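Local structure of putative enoyl-CoA hydratase/isomerase (Mycobacterium abscessus, 3RSI) at residues Arg9-Glu14 / Thr35-Gln40. The protein probably acts as a hydro-lyase of the enoyl-CoA hydratase/isomerase (crotonase) family, with a likely role in lipid metabolism. Residues are numbered along the deposited sequence; the frame is centred on the assembly and turned at random.
Sequences RELLVE and TNMVSQ
In this crotonase-like chain the first strand and the first long helix meet where both begin, and Gln40 on the helix reaches across to Arg9, Glu10 and Leu11. Its side chain is stretched out and presents the amide to the start of the strand: Leu11 N donates to Gln40 OE1 at 2.8 Å, nearly along the C=O axis, although the hydrogen bond is bent at the hydrogen (N-H...O 132°). The other half of the amide works through water, a single molecule accepting from both Gln40 NE2 and Glu10 N. Arg9 lies over Gln40, the two chains running in opposite directions, with guanidinium and amide stacked 10° from parallel and Gln40 CD over its centre, 3.8 Å above the guanidinium plane. A bend at chi3 (84°) turns the guanidinium onto the start of the strand that follows, where Arg9 NE and NH1 grip Leu11 O side-on, at 2.8 and 2.9 Å. At the guanidinium edge a second water links Arg9 NH1 to Gln40 O, so the stack, the two-nitrogen grip and the water bridge together restrict its rotation. One helical turn before Gln40, Glu10 OE2 sits 3.1 Å from Asn36 CB, the two side chains crossing at about a right angle; the carboxylate's firmer partner is Ser34, bonded through OE1. Met37 CE packs against Glu10 O at 3.6 Å. Further along the helix Leu11 also touches Phe41 and Ala44, while Met37 touches Met24, so helix 35-50 lies against the hairpin of strands 11-16 and 19-24. Val38 and Ser39 pack on Ile91 and Thr90, in helix 88-94 of a second subunit.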
loop_
_atom_site.group_PDB
_atom_site.type_symbol
_atom_site.label_atom_id
_atom_site.label_comp_id
_atom_site.label_asym_id
_atom_site.label_seq_id
_atom_site.Cartn_x
_atom_site.Cartn_y
_atom_site.Cartn_z
ATOM N N ARG B 9 -32.767 5.531 -19.261
ATOM C CA ARG B 9 -31.627 4.638 -19.587
ATOM C C ARG B 9 -30.899 4.195 -18.308
ATOM O O ARG B 9 -30.870 4.937 -17.340
ATOM C CB ARG B 9 -30.643 5.339 -20.532
ATOM C CG ARG B 9 -30.123 4.452 -21.649
ATOM C CD ARG B 9 -29.288 5.236 -22.667
ATOM N NE ARG B 9 -27.916 5.357 -22.196
ATOM C CZ ARG B 9 -26.838 4.789 -22.748
ATOM N NH1 ARG B 9 -25.660 4.975 -22.177
ATOM N NH2 ARG B 9 -26.915 4.051 -23.859
ATOM N N GLU B 10 -30.330 2.988 -18.299
ATOM C CA GLU B 10 -29.718 2.453 -17.071
ATOM C C GLU B 10 -28.360 3.074 -16.771
ATOM O O GLU B 10 -27.917 3.107 -15.609
ATOM C CB GLU B 10 -29.625 0.928 -17.118
ATOM C CG GLU B 10 -30.982 0.255 -17.069
ATOM C CD GLU B 10 -30.884 -1.224 -17.266
ATOM O OE1 GLU B 10 -30.216 -1.872 -16.448
ATOM O OE2 GLU B 10 -31.459 -1.740 -18.241
ATOM N N LEU B 11 -27.697 3.562 -17.820
ATOM C CA LEU B 11 -26.533 4.420 -17.637
ATOM C C LEU B 11 -26.753 5.739 -18.366
ATOM O O LEU B 11 -26.793 5.773 -19.611
ATOM C CB LEU B 11 -25.275 3.720 -18.126
ATOM C CG LEU B 11 -23.933 4.390 -17.850
ATOM C CD1 LEU B 11 -23.564 4.244 -16.375
ATOM C CD2 LEU B 11 -22.828 3.782 -18.747
ATOM N N LEU B 12 -26.923 6.815 -17.599
ATOM C CA LEU B 12 -27.031 8.149 -18.169
ATOM C C LEU B 12 -25.651 8.672 -18.569
ATOM O O LEU B 12 -24.680 8.522 -17.836
ATOM C CB LEU B 12 -27.694 9.122 -17.205
ATOM C CG LEU B 12 -29.088 8.738 -16.710
ATOM C CD1 LEU B 12 -29.557 9.731 -15.643
ATOM C CD2 LEU B 12 -30.069 8.665 -17.870
ATOM N N VAL B 13 -25.576 9.262 -19.754
ATOM C CA VAL B 13 -24.332 9.805 -20.265
ATOM C C VAL B 13 -24.578 11.275 -20.608
ATOM O O VAL B 13 -25.415 11.596 -21.466
ATOM C CB VAL B 13 -23.826 9.025 -21.488
ATOM C CG1 VAL B 13 -22.547 9.687 -22.075
ATOM C CG2 VAL B 13 -23.575 7.562 -21.120
ATOM N N GLU B 14 -23.867 12.153 -19.903
ATOM C CA GLU B 14 -24.004 13.588 -20.053
ATOM C C GLU B 14 -22.639 14.216 -20.360
ATOM O O GLU B 14 -21.658 13.983 -19.651
ATOM C CB GLU B 14 -24.593 14.175 -18.760
ATOM C CG GLU B 14 -24.325 15.674 -18.536
ATOM C CD GLU B 14 -24.744 16.179 -17.168
ATOM O OE1 GLU B 14 -25.341 15.396 -16.387
ATOM O OE2 GLU B 14 -24.474 17.377 -16.884
ATOM N N THR B 35 -26.864 -6.565 -16.941
ATOM C CA THR B 35 -26.198 -6.876 -18.206
ATOM C C THR B 35 -26.304 -5.670 -19.127
ATOM O O THR B 35 -25.337 -5.284 -19.770
ATOM C CB THR B 35 -26.831 -8.096 -18.878
ATOM O OG1 THR B 35 -28.231 -7.852 -19.049
ATOM C CG2 THR B 35 -26.636 -9.344 -18.020
ATOM N N ASN B 36 -27.481 -5.058 -19.150
ATOM C CA ASN B 36 -27.743 -3.845 -19.908
ATOM C C ASN B 36 -26.814 -2.673 -19.587
ATOM O O ASN B 36 -26.244 -2.054 -20.489
ATOM C CB ASN B 36 -29.171 -3.387 -19.623
ATOM C CG ASN B 36 -29.861 -2.870 -20.824
ATOM O OD1 ASN B 36 -29.287 -2.097 -21.593
ATOM N ND2 ASN B 36 -31.127 -3.283 -21.007
ATOM N N MET B 37 -26.724 -2.348 -18.302
ATOM C CA MET B 37 -25.851 -1.293 -17.812
ATOM C C MET B 37 -24.404 -1.608 -18.180
ATOM O O MET B 37 -23.654 -0.722 -18.564
ATOM C CB MET B 37 -25.982 -1.129 -16.286
ATOM C CG MET B 37 -25.368 0.174 -15.783
ATOM S SD MET B 37 -25.259 0.330 -14.020
ATOM C CE MET B 37 -27.017 0.260 -13.618
ATOM N N VAL B 38 -24.010 -2.867 -18.053
ATOM C CA VAL B 38 -22.632 -3.233 -18.359
ATOM C C VAL B 38 -22.337 -3.056 -19.850
ATOM O O VAL B 38 -21.285 -2.528 -20.202
ATOM C CB VAL B 38 -22.257 -4.649 -17.860
ATOM C CG1 VAL B 38 -20.857 -5.038 -18.354
ATOM C CG2 VAL B 38 -22.310 -4.718 -16.333
ATOM N N SER B 39 -23.262 -3.455 -20.729
ATOM C CA SER B 39 -23.122 -3.141 -22.173
ATOM C C SER B 39 -23.013 -1.636 -22.429
ATOM O O SER B 39 -22.198 -1.189 -23.250
ATOM C CB SER B 39 -24.290 -3.695 -22.991
ATOM O OG SER B 39 -24.344 -5.101 -22.825
ATOM N N GLN B 40 -23.833 -0.856 -21.721
ATOM C CA GLN B 40 -23.810 0.592 -21.883
ATOM C C GLN B 40 -22.490 1.167 -21.348
ATOM O O GLN B 40 -21.968 2.126 -21.916
ATOM C CB GLN B 40 -25.026 1.230 -21.199
ATOM C CG GLN B 40 -26.360 0.927 -21.928
ATOM C CD GLN B 40 -27.593 1.366 -21.151
ATOM O OE1 GLN B 40 -27.491 1.883 -20.033
ATOM N NE2 GLN B 40 -28.782 1.153 -21.743
HETATM O O HOH W 1 -23.310 4.036 -23.116
HETATM O O HOH W 2 -31.332 1.234 -20.749
#